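Side-chain contact in alternansucrase (Leuconostoc mesenteroides, PDB 6HVG), which is a large bacterial enzyme of glycoside hydrolase family 70, with a barrel-type catalytic region and repeats resembling choline-binding and putative cell wall binding modules: residues F980-Q983 / D984-I988. Sequence-based numbering, arbitrary orientation.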
ATOM      1  N   PHE A 980      12.528  51.306  -0.838  1.00 80.51           N
ATOM      2  CA  PHE A 980      11.382  51.468  -1.733  1.00 79.65           C
ATOM      3  C   PHE A 980      10.548  52.613  -1.239  1.00 79.35           C
ATOM      4  O   PHE A 980      10.492  52.865  -0.020  1.00 86.76           O
ATOM      5  CB  PHE A 980      10.477  50.236  -1.724  1.00 79.31           C
ATOM      6  CG  PHE A 980      11.154  48.967  -2.153  1.00 76.49           C
ATOM      7  CD1 PHE A 980      11.879  48.909  -3.335  1.00 76.80           C
ATOM      8  CD2 PHE A 980      11.028  47.821  -1.390  1.00 72.81           C
ATOM      9  CE1 PHE A 980      12.474  47.735  -3.727  1.00 74.63           C
ATOM     10  CE2 PHE A 980      11.618  46.648  -1.775  1.00 71.80           C
ATOM     11  CZ  PHE A 980      12.345  46.603  -2.946  1.00 73.17           C
ATOM     12  N   VAL A 981       9.873  53.288  -2.156  1.00 75.54           N
ATOM     13  CA  VAL A 981       8.978  54.346  -1.747  1.00 80.68           C
ATOM     14  C   VAL A 981       7.553  53.963  -2.112  1.00 78.65           C
ATOM     15  O   VAL A 981       7.302  53.494  -3.201  1.00 72.15           O
ATOM     16  CB  VAL A 981       9.379  55.746  -2.321  1.00 81.69           C
ATOM     17  CG1 VAL A 981      10.884  55.968  -2.199  1.00 80.67           C
ATOM     18  CG2 VAL A 981       8.941  55.920  -3.773  1.00 81.74           C
ATOM     19  N   LYS A 982       6.629  54.155  -1.181  1.00 79.88           N
ATOM     20  CA  LYS A 982       5.210  54.083  -1.470  1.00 81.53           C
ATOM     21  C   LYS A 982       4.809  55.207  -2.410  1.00 84.32           C
ATOM     22  O   LYS A 982       5.440  56.252  -2.429  1.00 85.10           O
ATOM     23  CB  LYS A 982       4.419  54.224  -0.186  1.00 86.63           C
ATOM     24  CG  LYS A 982       4.507  53.065   0.792  1.00 92.60           C
ATOM     25  CD  LYS A 982       3.346  53.089   1.777  1.00 96.13           C
ATOM     26  CE  LYS A 982       3.393  51.945   2.776  1.00 99.01           C
ATOM     27  NZ  LYS A 982       2.108  51.842   3.515  1.00100.98           N
ATOM     28  N   GLN A 983       3.757  54.999  -3.194  1.00 89.89           N
ATOM     29  CA  GLN A 983       3.384  55.987  -4.202  1.00 94.73           C
ATOM     30  C   GLN A 983       3.033  57.346  -3.586  1.00 99.43           C
ATOM     31  O   GLN A 983       3.411  58.394  -4.117  1.00105.40           O
ATOM     32  CB  GLN A 983       2.273  55.463  -5.119  1.00 91.78           C
ATOM     33  CG  GLN A 983       0.949  55.096  -4.468  1.00 92.18           C
ATOM     34  CD  GLN A 983      -0.059  54.545  -5.477  1.00 89.77           C
ATOM     35  OE1 GLN A 983       0.301  54.193  -6.596  1.00 89.80           O
ATOM     36  NE2 GLN A 983      -1.325  54.466  -5.083  1.00 85.99           N
ATOM     37  N   ASP A 984       2.340  57.331  -2.458  1.00 98.55           N
ATOM     38  CA  ASP A 984       2.174  58.571  -1.704  1.00100.08           C
ATOM     39  C   ASP A 984       2.709  58.534  -0.275  1.00 97.14           C
ATOM     40  O   ASP A 984       3.491  59.414   0.094  1.00 92.06           O
ATOM     41  CB  ASP A 984       0.716  59.058  -1.755  1.00105.36           C
ATOM     42  CG  ASP A 984       0.515  60.235  -2.707  1.00109.83           C
ATOM     43  OD1 ASP A 984       1.492  60.975  -2.942  1.00119.73           O
ATOM     44  OD2 ASP A 984      -0.628  60.447  -3.196  1.00 98.59           O
ATOM     45  N   GLY A 985       2.336  57.487   0.471  1.00 93.46           N
ATOM     46  CA  GLY A 985       2.561  57.328   1.904  1.00 95.80           C
ATOM     47  C   GLY A 985       3.930  57.559   2.539  1.00107.46           C
ATOM     48  O   GLY A 985       4.060  58.431   3.410  1.00135.45           O
ATOM     49  N   THR A 986       4.943  56.787   2.141  1.00100.87           N
ATOM     50  CA  THR A 986       6.243  56.786   2.819  1.00100.03           C
ATOM     51  C   THR A 986       7.370  56.032   2.107  1.00100.21           C
ATOM     52  O   THR A 986       7.163  55.401   1.065  1.00108.64           O
ATOM     53  CB  THR A 986       6.106  56.139   4.233  1.00104.31           C
ATOM     54  OG1 THR A 986       7.281  56.401   5.009  1.00115.03           O
ATOM     55  CG2 THR A 986       5.889  54.610   4.174  1.00102.96           C
ATOM     56  N   ILE A 987       8.540  56.051   2.746  1.00 97.90           N
ATOM     57  CA  ILE A 987       9.713  55.252   2.368  1.00 91.30           C
ATOM     58  C   ILE A 987       9.733  53.932   3.153  1.00 90.30           C
ATOM     59  O   ILE A 987       9.529  53.919   4.361  1.00 89.13           O
ATOM     60  CB  ILE A 987      11.023  56.025   2.667  1.00 92.48           C
ATOM     61  CG1 ILE A 987      11.124  57.263   1.752  1.00 92.50           C
ATOM     62  CG2 ILE A 987      12.257  55.120   2.532  1.00 88.88           C
ATOM     63  CD1 ILE A 987      12.293  58.189   2.058  1.00 90.35           C
ATOM     64  N   ILE A 988      10.015  52.832   2.459  1.00 90.40           N
ATOM     65  CA  ILE A 988      10.046  51.485   3.057  1.00 86.44           C
ATOM     66  C   ILE A 988      11.421  50.810   2.888  1.00 85.11           C
ATOM     67  O   ILE A 988      12.027  50.887   1.799  1.00 82.30           O
ATOM     68  CB  ILE A 988       8.985  50.576   2.378  1.00 83.86           C
ATOM     69  CG1 ILE A 988       7.577  51.186   2.470  1.00 81.21           C
ATOM     70  CG2 ILE A 988       9.027  49.164   2.956  1.00 81.54           C
ATOM     71  CD1 ILE A 988       6.929  51.049   3.825  1.00 81.63           C
TER
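F980 and I988 pair across the closed end of a beta hairpin, a local contact on the protein surface where strand 977-982 turns back into strand 987-991. The pair is antiparallel and hydrogen-bonded in both directions: F980 N gives to I988 O at 2.7 Å, and I988 N to F980 O. Nearer the turn, K982 N donates a backbone hydrogen bond to T986 O (2.6 Å). V981 and I987 form the intervening non-hydrogen-bonded pair; both are exposed and share one face of the hairpin, their side chains touching only lightly, V981 CG1 to I987 CG1 at 4.2 Å. The hairpin lies at the margin of a large antiparallel sheet within the family 70 region, with 987-991 as its outer strand and 977-982 between that and strand 962-965, where V981 is held by backbone bonds to T963. On the other face K982 packs its aliphatic stem against T986 and I988. K982 CG stands anti to its own carbonyl carbon (chi1 -69°) and the rest of the chain is extended, so that the stem passes obliquely beside both side chains while its amino end leads away. K982 CD lies 3.8 Å from T986 CG2, and K982 CE 3.8 Å from I988 CD1. The F980 ring turns away from I988 instead, resting on P962 and L964 and meeting W1007 edge-to-face. At the start of the turn the Q983 side chain touches T963, D958 and D959.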